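Local atomic coordinates of type II restriction enzyme SfiI (PDB entry 2EZV), a protein that cuts double-stranded DNA at the sequence 5'-GGCCN(5)GGCC-3', leaving fragments with 5'-phosphate ends, and binds its DNA as a tetramer. Residues 77-82 / 99-104; 94-99 / 154-159; 111-116 / 216-221; 159-164 / 181-186. All coordinates share one frame; numbering follows the deposited sequence.

Overall arrangement
Interaction 1 comes first along the chain. It pairs 77-82 with 99-104 and closes a hairpin of 16 intervening residues. Interaction 2 opens inside that hairpin, at 94-99, and closes only at 154-159, so the two cross; they share Val99. Interaction 3 opens at 111-116, before interaction 2 has closed, and closes at 216-221. It therefore crosses interaction 2 and spans interaction 4 completely. Interaction 4 starts at Ile159, where interaction 2 ends, and closes a second hairpin at 181-186. Interactions 1, 2 and 4 tie together neighbouring strands of one mixed sheet. Interaction 3 belongs to a small separate sheet, where Leu112 packs on Phe160 and Leu186.

Interaction 1: 77-82 / 99-104; sequences FIDYKR and VDAKAS. With CA (calcium ion), chain F; nucleotides of chain A.
Two carboxylate oxygens face each other here with no hydrogen bond between them: Asp79 OD2 lies 2.9 Å from Asp100 OD2. The calcium ion bound by both probably offsets the repulsion of the two acids. This metal site is consistent with the PD-(D/E)XK nuclease motif, Asp79 matching the first acid and Asp100-Ala101-Lys102 the D-X-K triplet. Asp79 OD2 binds the calcium at 2.6 Å, Asp100 binds it with its other oxygen, OD1, and Ala101 adds its carbonyl O. The two carboxylate planes are only 25° apart. With CG anti to its own carbonyl carbon (chi1 -57°), the Asp79 carboxylate reaches across to the backbone of 99-104. There Ala101 N donates to Asp79 OD2 from the anti side, at 2.9 Å. One oxygen thus holds both metal and strand. Lys102 NZ forms a salt bridge with Asp100 OD1 at 3.2 Å and has Gln116 as a further partner. Behind the site, Tyr80 and Val99 form an antiparallel hydrogen-bonded pair. Their side chains lie side by side, and the Tyr80 hydroxyl bonds to Glu66. Toward the DNA, Ala103 N donates to the phosphate oxygen OP1 of DG14 of chain A at 2.9 Å.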
# COMPACT_ATOMS: atom_id res chain seq x y z
N PHE D 77 22.44 3.58 -7.77
CA PHE D 77 22.06 3.54 -9.19
C PHE D 77 21.17 2.39 -9.63
O PHE D 77 20.62 2.42 -10.74
CB PHE D 77 23.31 3.59 -10.07
CG PHE D 77 24.10 4.86 -9.91
CD1 PHE D 77 25.01 4.99 -8.87
CD2 PHE D 77 23.92 5.92 -10.79
CE1 PHE D 77 25.73 6.17 -8.70
CE2 PHE D 77 24.63 7.10 -10.64
CZ PHE D 77 25.54 7.23 -9.59
N ILE D 78 21.02 1.38 -8.78
CA ILE D 78 20.15 0.27 -9.11
C ILE D 78 18.74 0.82 -9.28
O ILE D 78 18.26 1.58 -8.44
CB ILE D 78 20.21 -0.83 -8.03
CG1 ILE D 78 21.60 -1.46 -8.04
CG2 ILE D 78 19.15 -1.89 -8.29
CD1 ILE D 78 21.78 -2.66 -7.11
N ASP D 79 18.10 0.45 -10.38
CA ASP D 79 16.76 0.91 -10.71
C ASP D 79 15.67 0.65 -9.69
O ASP D 79 14.99 1.56 -9.24
CB ASP D 79 16.32 0.30 -12.05
CG ASP D 79 17.29 0.61 -13.18
OD1 ASP D 79 17.62 1.80 -13.36
OD2 ASP D 79 17.71 -0.32 -13.90
N TYR D 80 15.50 -0.62 -9.32
CA TYR D 80 14.46 -1.00 -8.37
C TYR D 80 15.07 -1.74 -7.18
O TYR D 80 15.79 -2.72 -7.36
CB TYR D 80 13.45 -1.89 -9.09
CG TYR D 80 12.26 -2.31 -8.27
CD1 TYR D 80 11.07 -1.59 -8.30
CD2 TYR D 80 12.33 -3.43 -7.44
CE1 TYR D 80 9.98 -1.97 -7.54
CE2 TYR D 80 11.24 -3.82 -6.67
CZ TYR D 80 10.06 -3.09 -6.73
OH TYR D 80 8.98 -3.50 -5.99
N LYS D 81 14.79 -1.27 -5.97
CA LYS D 81 15.34 -1.91 -4.77
C LYS D 81 14.37 -1.81 -3.60
O LYS D 81 13.66 -0.83 -3.45
CB LYS D 81 16.67 -1.25 -4.40
N ARG D 82 14.36 -2.84 -2.77
CA ARG D 82 13.50 -2.87 -1.59
C ARG D 82 14.08 -3.84 -0.58
O ARG D 82 14.45 -4.96 -0.93
CB ARG D 82 12.07 -3.33 -1.96
CG ARG D 82 11.24 -2.35 -2.80
CD ARG D 82 10.99 -1.01 -2.08
NE ARG D 82 10.14 -0.13 -2.90
CZ ARG D 82 9.78 1.11 -2.57
NH1 ARG D 82 10.19 1.66 -1.43
NH2 ARG D 82 9.01 1.80 -3.39
N VAL D 99 16.90 -5.24 -8.72
CA VAL D 99 16.62 -5.61 -10.09
C VAL D 99 16.96 -4.45 -10.99
O VAL D 99 16.76 -3.28 -10.65
CB VAL D 99 15.15 -6.11 -10.31
CG1 VAL D 99 14.40 -6.12 -9.00
CG2 VAL D 99 14.46 -5.29 -11.36
N ASP D 100 17.52 -4.78 -12.14
CA ASP D 100 17.93 -3.76 -13.07
C ASP D 100 17.27 -3.95 -14.41
O ASP D 100 17.24 -5.06 -14.94
CB ASP D 100 19.44 -3.80 -13.21
CG ASP D 100 20.00 -2.49 -13.69
OD1 ASP D 100 20.36 -2.40 -14.89
OD2 ASP D 100 20.06 -1.55 -12.85
N ALA D 101 16.73 -2.86 -14.96
CA ALA D 101 16.06 -2.90 -16.24
C ALA D 101 17.01 -2.51 -17.38
O ALA D 101 17.82 -1.58 -17.24
CB ALA D 101 14.85 -1.96 -16.22
N LYS D 102 16.90 -3.22 -18.50
CA LYS D 102 17.74 -2.98 -19.68
C LYS D 102 16.85 -2.98 -20.91
O LYS D 102 15.84 -3.68 -20.95
CB LYS D 102 18.77 -4.10 -19.87
CG LYS D 102 19.69 -4.39 -18.71
CD LYS D 102 20.67 -3.26 -18.46
CE LYS D 102 21.69 -3.66 -17.40
NZ LYS D 102 22.68 -2.57 -17.12
N ALA D 103 17.23 -2.19 -21.90
CA ALA D 103 16.49 -2.12 -23.15
C ALA D 103 17.53 -2.45 -24.20
O ALA D 103 18.62 -1.88 -24.19
CB ALA D 103 15.94 -0.74 -23.36
N SER D 104 17.22 -3.37 -25.09
CA SER D 104 18.18 -3.75 -26.11
C SER D 104 17.52 -4.29 -27.35
O SER D 104 16.39 -4.77 -27.31
CB SER D 104 19.15 -4.81 -25.55
OG SER D 104 19.92 -5.40 -26.58
CA CA F . 19.59 -0.10 -15.70
P DG A 14 20.04 0.38 -21.50
OP1 DG A 14 18.57 0.33 -21.28
OP2 DG A 14 20.94 -0.49 -20.71
O5' DG A 14 20.30 0.07 -23.04
C5' DG A 14 21.57 0.35 -23.59
C4' DG A 14 21.43 0.90 -24.98
O4' DG A 14 22.57 1.74 -25.22
C3' DG A 14 21.46 -0.16 -26.07
O3' DG A 14 20.81 0.34 -27.24
C2' DG A 14 22.94 -0.32 -26.32
C1' DG A 14 23.45 1.10 -26.12
N9 DG A 14 24.79 1.19 -25.55
C8 DG A 14 25.22 0.77 -24.31
N7 DG A 14 26.49 0.97 -24.11
C5 DG A 14 26.93 1.56 -25.30
C6 DG A 14 28.22 2.00 -25.68
O6 DG A 14 29.27 1.96 -25.04
N1 DG A 14 28.21 2.54 -26.97
C2 DG A 14 27.10 2.63 -27.78
N2 DG A 14 27.28 3.18 -28.99
N3 DG A 14 25.90 2.23 -27.43
C4 DG A 14 25.89 1.70 -26.19
P DG A 15 20.29 -0.68 -28.37
OP1 DG A 15 18.80 -0.61 -28.34
OP2 DG A 15 20.97 -1.98 -28.22
O5' DG A 15 20.77 0.00 -29.73
C5' DG A 15 20.47 1.37 -30.01
C4' DG A 15 21.31 1.89 -31.16
O4' DG A 15 22.71 1.93 -30.77
C3' DG A 15 21.26 0.99 -32.39
O3' DG A 15 21.47 1.77 -33.58
C2' DG A 15 22.41 0.02 -32.13
C1' DG A 15 23.44 0.93 -31.48
N9 DG A 15 24.35 0.27 -30.55
C8 DG A 15 24.00 -0.54 -29.50
N7 DG A 15 25.03 -0.99 -28.83
C5 DG A 15 26.12 -0.44 -29.48
C6 DG A 15 27.52 -0.57 -29.20
O6 DG A 15 28.07 -1.21 -28.30
N1 DG A 15 28.29 0.14 -30.11
C2 DG A 15 27.79 0.89 -31.15
N2 DG A 15 28.71 1.50 -31.91
N3 DG A 15 26.50 1.02 -31.42
C4 DG A 15 25.73 0.33 -30.54

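Interaction 2: 94-99 / 154-159; sequences PQVLLV and AVTTSI
Gln95 and Thr157 make the polar side-chain contact between strands 94-99 and 154-159. These strands run parallel in the mixed central sheet of the PD-(D/E)XK nuclease fold, their directions 29° apart. Gln95 NE2 donates to Thr157 OG1 at 2.8 Å. The hydroxyl oxygen sits somewhat off the amide plane. The Gln95 chain reaches it because CG is anti to the backbone N (chi1 171°) and the chain stays extended beyond.

On the same face, Leu97 and Ile159 meet at their ends, CD1 to CD1 at 3.5 Å. Val99 follows, with its CB beside that of Ile159. The other face carries Val96, whose CG2 lies 3.8 Å from Ala154 CB, and Leu98, whose CD2 slants across Thr156.

The backbone ladder fixes this register. Val96 and Leu98 each use both N-H and C=O toward the second strand. Val96 N bonds to Val155 O, and Thr157 N returns to Val96 O at 3.2 Å. One step on, Leu98 N bonds to Thr157 O and Leu98 O receives Ile159 N. The bond from Val155 N to Pro94 O is weak.

Farther out, helix 10-41 covers the face of Leu97, Thr157 and Ile159. Its Thr20 touches all three and also takes a hydrogen bond from Gln95 NE2. Strand 141-145 brings Leu142 against Val96. The other arm of the Gln95 amide is held as well: OE1 accepts a hydrogen bond from Arg84 NH2.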
# COMPACT_ATOMS: atom_id res chain seq x y z
N PRO D 94 15.41 -12.00 5.67
CA PRO D 94 15.52 -10.57 5.41
C PRO D 94 16.22 -10.50 4.03
O PRO D 94 17.19 -11.23 3.77
CB PRO D 94 16.40 -10.08 6.56
CG PRO D 94 17.27 -11.29 6.84
CD PRO D 94 16.27 -12.42 6.79
N GLN D 95 15.72 -9.65 3.13
CA GLN D 95 16.30 -9.59 1.80
C GLN D 95 16.32 -8.20 1.16
O GLN D 95 15.42 -7.39 1.38
CB GLN D 95 15.51 -10.55 0.89
CG GLN D 95 15.82 -10.49 -0.60
CD GLN D 95 14.89 -11.40 -1.41
OE1 GLN D 95 13.67 -11.23 -1.41
NE2 GLN D 95 15.48 -12.37 -2.11
N VAL D 96 17.36 -7.94 0.38
CA VAL D 96 17.49 -6.69 -0.36
C VAL D 96 17.26 -7.07 -1.82
O VAL D 96 18.15 -7.60 -2.47
CB VAL D 96 18.90 -6.08 -0.22
CG1 VAL D 96 18.98 -4.81 -1.06
CG2 VAL D 96 19.21 -5.75 1.23
N LEU D 97 16.05 -6.84 -2.33
CA LEU D 97 15.77 -7.18 -3.72
C LEU D 97 16.37 -6.12 -4.63
O LEU D 97 16.08 -4.93 -4.47
CB LEU D 97 14.26 -7.28 -3.99
CG LEU D 97 13.88 -7.50 -5.47
CD1 LEU D 97 14.64 -8.69 -6.03
CD2 LEU D 97 12.38 -7.74 -5.60
N LEU D 98 17.20 -6.55 -5.56
CA LEU D 98 17.85 -5.66 -6.52
C LEU D 98 17.53 -6.10 -7.94
O LEU D 98 17.83 -7.23 -8.32
CB LEU D 98 19.38 -5.70 -6.35
CG LEU D 98 20.12 -4.83 -5.33
CD1 LEU D 98 19.23 -4.48 -4.17
CD2 LEU D 98 21.37 -5.57 -4.86
N VAL D 99 16.90 -5.24 -8.72
CA VAL D 99 16.62 -5.61 -10.09
C VAL D 99 16.96 -4.45 -10.99
O VAL D 99 16.76 -3.28 -10.65
CB VAL D 99 15.15 -6.11 -10.31
CG1 VAL D 99 14.40 -6.12 -9.00
CG2 VAL D 99 14.46 -5.29 -11.36
N ALA D 154 20.77 -8.85 5.59
CA ALA D 154 19.66 -8.97 4.66
C ALA D 154 20.27 -9.37 3.32
O ALA D 154 20.96 -8.58 2.67
CB ALA D 154 18.92 -7.64 4.53
N VAL D 155 20.03 -10.61 2.92
CA VAL D 155 20.57 -11.13 1.67
C VAL D 155 20.25 -10.32 0.44
O VAL D 155 19.13 -9.84 0.25
CB VAL D 155 20.08 -12.54 1.38
CG1 VAL D 155 21.22 -13.35 0.74
CG2 VAL D 155 19.56 -13.18 2.65
N THR D 156 21.25 -10.21 -0.42
CA THR D 156 21.16 -9.49 -1.68
C THR D 156 20.77 -10.48 -2.77
O THR D 156 21.37 -11.54 -2.88
CB THR D 156 22.54 -8.85 -2.02
OG1 THR D 156 22.51 -7.45 -1.69
CG2 THR D 156 22.89 -9.03 -3.49
N THR D 157 19.75 -10.14 -3.54
CA THR D 157 19.31 -11.00 -4.64
C THR D 157 19.28 -10.14 -5.90
O THR D 157 18.52 -9.18 -5.99
CB THR D 157 17.92 -11.60 -4.37
OG1 THR D 157 18.00 -12.50 -3.26
CG2 THR D 157 17.42 -12.39 -5.60
N SER D 158 20.10 -10.52 -6.87
CA SER D 158 20.22 -9.77 -8.12
C SER D 158 19.38 -10.26 -9.27
O SER D 158 19.46 -11.43 -9.66
CB SER D 158 21.69 -9.72 -8.54
OG SER D 158 22.48 -9.18 -7.50
N ILE D 159 18.61 -9.35 -9.85
CA ILE D 159 17.74 -9.68 -10.97
C ILE D 159 17.79 -8.67 -12.12
O ILE D 159 17.90 -7.47 -11.90
CB ILE D 159 16.30 -9.82 -10.46
CG1 ILE D 159 16.28 -10.94 -9.42
CG2 ILE D 159 15.34 -10.14 -11.63
CD1 ILE D 159 15.03 -10.99 -8.61

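Interaction 3: 111-116 / 216-221; sequences TLQRSQ and VARIRV. With nucleotides of chain A; nucleotides of chain B.
The Arg218 guanidinium meets Thr111 and the DNA along different edges. Thr111 CG2 lies near its plane on the NE/NH1 side, 3.6 Å from NH1. The NH1/NH2 end reads a guanine: NH1 points in plane to N7 of DG14 of chain A, and NH2 reaches O6 of that base at 2.9 Å. Both bonds are weak. The Arg218 chain bends at its third torsion (chi3 -134°) to reach it. The Gln113 amide lies alongside Arg218, its plane turned 33° from the guanidinium, and NE2 comes 3.4 Å from Arg218 CD. The Arg220 guanidinium carries Thr111 OG1 over one face, toward the rim. Its edge meets DG6 of chain B, NH1 to N7 at 3.1 Å and NH2 to O6 at 2.8 Å.

Such two-pronged pairing of arginine is the classic reading of guanine from the major groove, and the recognition sequence is built of GGCC halves. Segment 216-221 joins a small antiparallel sheet: 219-221 pairs with 110-112. Leu112 N bonds to Ile219 O at 2.9 Å, and Ile219 N answers to Leu112 O. A methionine in place of Arg218 would probably leave N7 and O6 of DG14 without these donors, and Thr111 CG2 without the edge it packs on. One water is hydrogen-bonded to Thr111 OG1 and accepts a weak bond from Arg220 NE. A second water joins Gln113 OE1 and Arg114 N to Ala217 O.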
# COMPACT_ATOMS: atom_id res chain seq x y z
N THR D 111 24.65 -6.34 -20.67
CA THR D 111 25.83 -5.64 -20.18
C THR D 111 25.65 -5.25 -18.72
O THR D 111 24.57 -4.87 -18.29
CB THR D 111 26.09 -4.36 -21.00
OG1 THR D 111 26.29 -4.72 -22.37
CG2 THR D 111 27.34 -3.65 -20.49
N LEU D 112 26.73 -5.35 -17.96
CA LEU D 112 26.69 -5.01 -16.54
C LEU D 112 27.80 -4.08 -16.12
O LEU D 112 28.93 -4.19 -16.60
CB LEU D 112 26.81 -6.27 -15.68
CG LEU D 112 25.58 -6.99 -15.12
CD1 LEU D 112 24.73 -7.52 -16.24
CD2 LEU D 112 26.05 -8.13 -14.22
N GLN D 113 27.48 -3.15 -15.22
CA GLN D 113 28.47 -2.25 -14.66
C GLN D 113 29.00 -3.09 -13.50
O GLN D 113 28.34 -4.02 -13.07
CB GLN D 113 27.81 -0.99 -14.10
CG GLN D 113 27.14 -0.10 -15.12
CD GLN D 113 28.08 0.34 -16.21
OE1 GLN D 113 29.25 0.64 -15.96
NE2 GLN D 113 27.58 0.38 -17.44
N ARG D 114 30.19 -2.77 -13.00
CA ARG D 114 30.75 -3.54 -11.90
C ARG D 114 29.87 -3.40 -10.66
O ARG D 114 29.86 -4.26 -9.78
CB ARG D 114 32.17 -3.06 -11.57
CG ARG D 114 32.99 -4.06 -10.76
CD ARG D 114 34.40 -3.55 -10.51
NE ARG D 114 34.45 -2.56 -9.44
CZ ARG D 114 34.38 -2.84 -8.14
NH1 ARG D 114 34.25 -4.10 -7.74
NH2 ARG D 114 34.44 -1.88 -7.24
N SER D 115 29.12 -2.31 -10.60
CA SER D 115 28.24 -2.05 -9.48
C SER D 115 27.00 -2.96 -9.51
O SER D 115 26.21 -2.97 -8.57
CB SER D 115 27.82 -0.58 -9.48
OG SER D 115 27.15 -0.25 -10.68
N GLN D 116 26.85 -3.71 -10.60
CA GLN D 116 25.72 -4.61 -10.77
C GLN D 116 26.16 -6.07 -10.73
O GLN D 116 25.32 -6.96 -10.65
CB GLN D 116 25.01 -4.31 -12.09
CG GLN D 116 24.70 -2.83 -12.30
CD GLN D 116 24.12 -2.52 -13.67
OE1 GLN D 116 24.66 -2.93 -14.70
NE2 GLN D 116 23.03 -1.77 -13.70
N VAL D 216 36.14 2.78 -18.66
CA VAL D 216 36.02 2.13 -17.34
C VAL D 216 36.00 0.61 -17.22
O VAL D 216 36.35 0.09 -16.16
CB VAL D 216 34.79 2.68 -16.60
CG1 VAL D 216 34.69 2.05 -15.21
CG2 VAL D 216 34.89 4.19 -16.49
N ALA D 217 35.60 -0.11 -18.27
CA ALA D 217 35.56 -1.58 -18.24
C ALA D 217 34.31 -2.17 -17.59
O ALA D 217 34.02 -1.94 -16.41
CB ALA D 217 36.81 -2.13 -17.55
N ARG D 218 33.59 -2.96 -18.38
CA ARG D 218 32.37 -3.61 -17.92
C ARG D 218 32.47 -5.10 -18.18
O ARG D 218 33.54 -5.62 -18.51
CB ARG D 218 31.18 -3.06 -18.69
CG ARG D 218 31.10 -1.55 -18.73
CD ARG D 218 29.87 -1.14 -19.51
NE ARG D 218 30.14 -0.09 -20.48
CZ ARG D 218 29.26 0.29 -21.40
NH1 ARG D 218 28.08 -0.30 -21.47
NH2 ARG D 218 29.58 1.27 -22.25
N ILE D 219 31.34 -5.80 -18.05
CA ILE D 219 31.31 -7.23 -18.28
C ILE D 219 29.98 -7.63 -18.92
O ILE D 219 28.99 -6.90 -18.82
CB ILE D 219 31.49 -8.01 -16.96
CG1 ILE D 219 31.73 -9.49 -17.25
CG2 ILE D 219 30.25 -7.86 -16.11
CD1 ILE D 219 32.27 -10.26 -16.05
N ARG D 220 29.97 -8.77 -19.60
CA ARG D 220 28.77 -9.27 -20.25
C ARG D 220 28.37 -10.63 -19.68
O ARG D 220 29.20 -11.36 -19.13
CB ARG D 220 29.01 -9.44 -21.75
CG ARG D 220 28.53 -8.29 -22.62
CD ARG D 220 28.38 -8.77 -24.07
NE ARG D 220 27.82 -7.75 -24.96
CZ ARG D 220 28.52 -6.79 -25.55
NH1 ARG D 220 29.83 -6.70 -25.35
NH2 ARG D 220 27.91 -5.92 -26.34
N VAL D 221 27.08 -10.94 -19.79
CA VAL D 221 26.52 -12.21 -19.34
C VAL D 221 25.78 -12.77 -20.55
O VAL D 221 24.92 -12.09 -21.11
CB VAL D 221 25.51 -12.03 -18.20
CG1 VAL D 221 24.85 -13.36 -17.88
CG2 VAL D 221 26.20 -11.47 -16.97
P DG A 14 20.04 0.38 -21.50
OP1 DG A 14 18.57 0.33 -21.28
OP2 DG A 14 20.94 -0.49 -20.71
O5' DG A 14 20.30 0.07 -23.04
C5' DG A 14 21.57 0.35 -23.59
C4' DG A 14 21.43 0.90 -24.98
O4' DG A 14 22.57 1.74 -25.22
C3' DG A 14 21.46 -0.16 -26.07
O3' DG A 14 20.81 0.34 -27.24
C2' DG A 14 22.94 -0.32 -26.32
C1' DG A 14 23.45 1.10 -26.12
N9 DG A 14 24.79 1.19 -25.55
C8 DG A 14 25.22 0.77 -24.31
N7 DG A 14 26.49 0.97 -24.11
C5 DG A 14 26.93 1.56 -25.30
C6 DG A 14 28.22 2.00 -25.68
O6 DG A 14 29.27 1.96 -25.04
N1 DG A 14 28.21 2.54 -26.97
C2 DG A 14 27.10 2.63 -27.78
N2 DG A 14 27.28 3.18 -28.99
N3 DG A 14 25.90 2.23 -27.43
C4 DG A 14 25.89 1.70 -26.19
P DG B 6 38.11 -7.35 -27.66
OP1 DG B 6 39.51 -7.73 -28.01
OP2 DG B 6 37.70 -7.32 -26.24
O5' DG B 6 37.85 -5.91 -28.32
C5' DG B 6 36.68 -5.70 -29.12
C4' DG B 6 36.45 -4.24 -29.41
O4' DG B 6 35.04 -4.09 -29.69
C3' DG B 6 36.72 -3.30 -28.23
O3' DG B 6 36.75 -1.96 -28.73
C2' DG B 6 35.41 -3.37 -27.47
C1' DG B 6 34.43 -3.37 -28.63
N9 DG B 6 33.09 -3.89 -28.40
C8 DG B 6 32.63 -4.62 -27.33
N7 DG B 6 31.34 -4.86 -27.39
C5 DG B 6 30.94 -4.26 -28.58
C6 DG B 6 29.66 -4.18 -29.18
O6 DG B 6 28.58 -4.63 -28.78
N1 DG B 6 29.70 -3.48 -30.39
C2 DG B 6 30.83 -2.93 -30.94
N2 DG B 6 30.68 -2.30 -32.11
N3 DG B 6 32.03 -3.00 -30.39
C4 DG B 6 32.01 -3.68 -29.22
O HOH W 1 25.33 -6.49 -24.04
O HOH W 2 31.53 -1.12 -15.24

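Interaction 4: 159-164 / 181-186; sequences IFVHFY and IYVLSL
A beta hairpin of strands 151-167 and 176-186 forms this contact, within the central sheet of the nuclease fold. Segments 159-164 and 181-186 run antiparallel, with axes 4.5 Å apart at closest approach. Phe160 with Leu184 and His162 with Tyr182 are the hydrogen-bonded pairs. Each closes two backbone bonds, such as Phe160 N to Leu184 O at 2.8 Å and Tyr182 N to His162 O at 2.9 Å.

On the face that carries these four residues, Phe160 extends past Leu184 to Leu186. The two side chains cross at about a right angle, and ring atom CE1 comes as near as 3.2 Å to Leu186 CD1, a tight fit. An alanine in place of Phe160 would probably open a gap beside Leu186 CD1 and set that branch free to turn. His162 and Tyr182 lie side by side, their ring planes nearly perpendicular at 88°. CG of His162 is anti to its backbone N (chi1 -179°), which sets the imidazole beside Tyr182. The buried ND1 has no polar partner in the model. Tyr182 turns its edge to Tyr164, whose CB lies 3.8 Å from CE1.

The other face is mostly apolar. Val161 CG1 meets Ile181 CG2 at 3.6 Å, and Ile181 CG2 also lies over a face of the Phe163 ring.

Helix 10-41 packs on this second face at Ile159 and Val183, while helix 49-62 covers Val161 and Phe163. Phe223 meets the rings of His162 and Tyr182 on the first face, and strand 93-104 flanks 159-164.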
# COMPACT_ATOMS: atom_id res chain seq x y z
N ILE D 159 18.61 -9.35 -9.85
CA ILE D 159 17.74 -9.68 -10.97
C ILE D 159 17.79 -8.67 -12.12
O ILE D 159 17.90 -7.47 -11.90
CB ILE D 159 16.30 -9.82 -10.46
CG1 ILE D 159 16.28 -10.94 -9.42
CG2 ILE D 159 15.34 -10.14 -11.63
CD1 ILE D 159 15.03 -10.99 -8.61
N PHE D 160 17.70 -9.18 -13.34
CA PHE D 160 17.72 -8.33 -14.53
C PHE D 160 16.56 -8.57 -15.47
O PHE D 160 16.30 -9.70 -15.89
CB PHE D 160 19.03 -8.52 -15.29
CG PHE D 160 20.23 -7.97 -14.58
CD1 PHE D 160 20.80 -8.67 -13.52
CD2 PHE D 160 20.77 -6.75 -14.95
CE1 PHE D 160 21.90 -8.15 -12.84
CE2 PHE D 160 21.87 -6.22 -14.28
CZ PHE D 160 22.43 -6.93 -13.22
N VAL D 161 15.85 -7.49 -15.80
CA VAL D 161 14.71 -7.56 -16.71
C VAL D 161 15.24 -6.92 -17.99
O VAL D 161 15.58 -5.74 -18.01
CB VAL D 161 13.52 -6.77 -16.16
CG1 VAL D 161 12.29 -7.08 -16.94
CG2 VAL D 161 13.31 -7.12 -14.71
N HIS D 162 15.32 -7.72 -19.05
CA HIS D 162 15.86 -7.29 -20.34
C HIS D 162 14.79 -7.16 -21.42
O HIS D 162 14.27 -8.16 -21.93
CB HIS D 162 16.94 -8.30 -20.75
CG HIS D 162 17.62 -8.00 -22.04
ND1 HIS D 162 16.99 -8.14 -23.26
CD2 HIS D 162 18.89 -7.62 -22.31
CE1 HIS D 162 17.84 -7.86 -24.23
NE2 HIS D 162 19.00 -7.54 -23.68
N PHE D 163 14.47 -5.92 -21.76
CA PHE D 163 13.46 -5.67 -22.78
C PHE D 163 14.06 -5.71 -24.18
O PHE D 163 14.72 -4.77 -24.62
CB PHE D 163 12.80 -4.31 -22.51
CG PHE D 163 12.10 -4.22 -21.18
CD1 PHE D 163 12.82 -4.20 -20.00
CD2 PHE D 163 10.71 -4.20 -21.12
CE1 PHE D 163 12.18 -4.15 -18.77
CE2 PHE D 163 10.06 -4.15 -19.89
CZ PHE D 163 10.79 -4.13 -18.71
N TYR D 164 13.83 -6.82 -24.87
CA TYR D 164 14.31 -7.04 -26.23
C TYR D 164 13.30 -6.42 -27.20
O TYR D 164 12.15 -6.87 -27.29
CB TYR D 164 14.43 -8.54 -26.49
CG TYR D 164 14.65 -8.90 -27.93
CD1 TYR D 164 13.78 -9.77 -28.59
CD2 TYR D 164 15.74 -8.39 -28.64
CE1 TYR D 164 13.99 -10.11 -29.92
CE2 TYR D 164 15.96 -8.72 -29.97
CZ TYR D 164 15.07 -9.59 -30.61
OH TYR D 164 15.28 -9.94 -31.93
N ILE D 181 10.50 -10.06 -23.20
CA ILE D 181 11.00 -9.57 -21.92
C ILE D 181 11.73 -10.74 -21.27
O ILE D 181 11.11 -11.74 -20.90
CB ILE D 181 9.86 -9.10 -20.97
CG1 ILE D 181 8.98 -8.05 -21.66
CG2 ILE D 181 10.46 -8.51 -19.72
CD1 ILE D 181 7.88 -7.51 -20.77
N TYR D 182 13.04 -10.64 -21.16
CA TYR D 182 13.82 -11.70 -20.54
C TYR D 182 14.08 -11.32 -19.10
O TYR D 182 14.30 -10.14 -18.79
CB TYR D 182 15.16 -11.90 -21.25
CG TYR D 182 15.08 -12.44 -22.66
CD1 TYR D 182 14.72 -11.61 -23.72
CD2 TYR D 182 15.39 -13.77 -22.94
CE1 TYR D 182 14.67 -12.09 -25.03
CE2 TYR D 182 15.35 -14.26 -24.24
CZ TYR D 182 14.99 -13.41 -25.29
OH TYR D 182 14.96 -13.88 -26.58
N VAL D 183 14.03 -12.30 -18.21
CA VAL D 183 14.29 -12.03 -16.80
C VAL D 183 15.44 -12.92 -16.37
O VAL D 183 15.39 -14.13 -16.57
CB VAL D 183 13.06 -12.31 -15.94
CG1 VAL D 183 13.21 -11.61 -14.60
CG2 VAL D 183 11.79 -11.83 -16.66
N LEU D 184 16.48 -12.32 -15.79
CA LEU D 184 17.64 -13.08 -15.35
C LEU D 184 17.89 -13.02 -13.85
O LEU D 184 17.73 -11.97 -13.21
CB LEU D 184 18.91 -12.61 -16.07
CG LEU D 184 19.05 -12.78 -17.58
CD1 LEU D 184 18.05 -11.94 -18.35
CD2 LEU D 184 20.45 -12.38 -17.96
N SER D 185 18.30 -14.15 -13.29
CA SER D 185 18.62 -14.27 -11.88
C SER D 185 20.10 -14.58 -11.79
O SER D 185 20.54 -15.67 -12.19
CB SER D 185 17.79 -15.41 -11.25
OG SER D 185 18.14 -15.62 -9.89
N LEU D 186 20.89 -13.63 -11.30
CA LEU D 186 22.32 -13.84 -11.18
C LEU D 186 22.65 -14.41 -9.82
O LEU D 186 22.28 -13.83 -8.79
CB LEU D 186 23.08 -12.54 -11.42
CG LEU D 186 22.84 -11.93 -12.80
CD1 LEU D 186 23.78 -10.75 -13.00
CD2 LEU D 186 23.05 -12.98 -13.89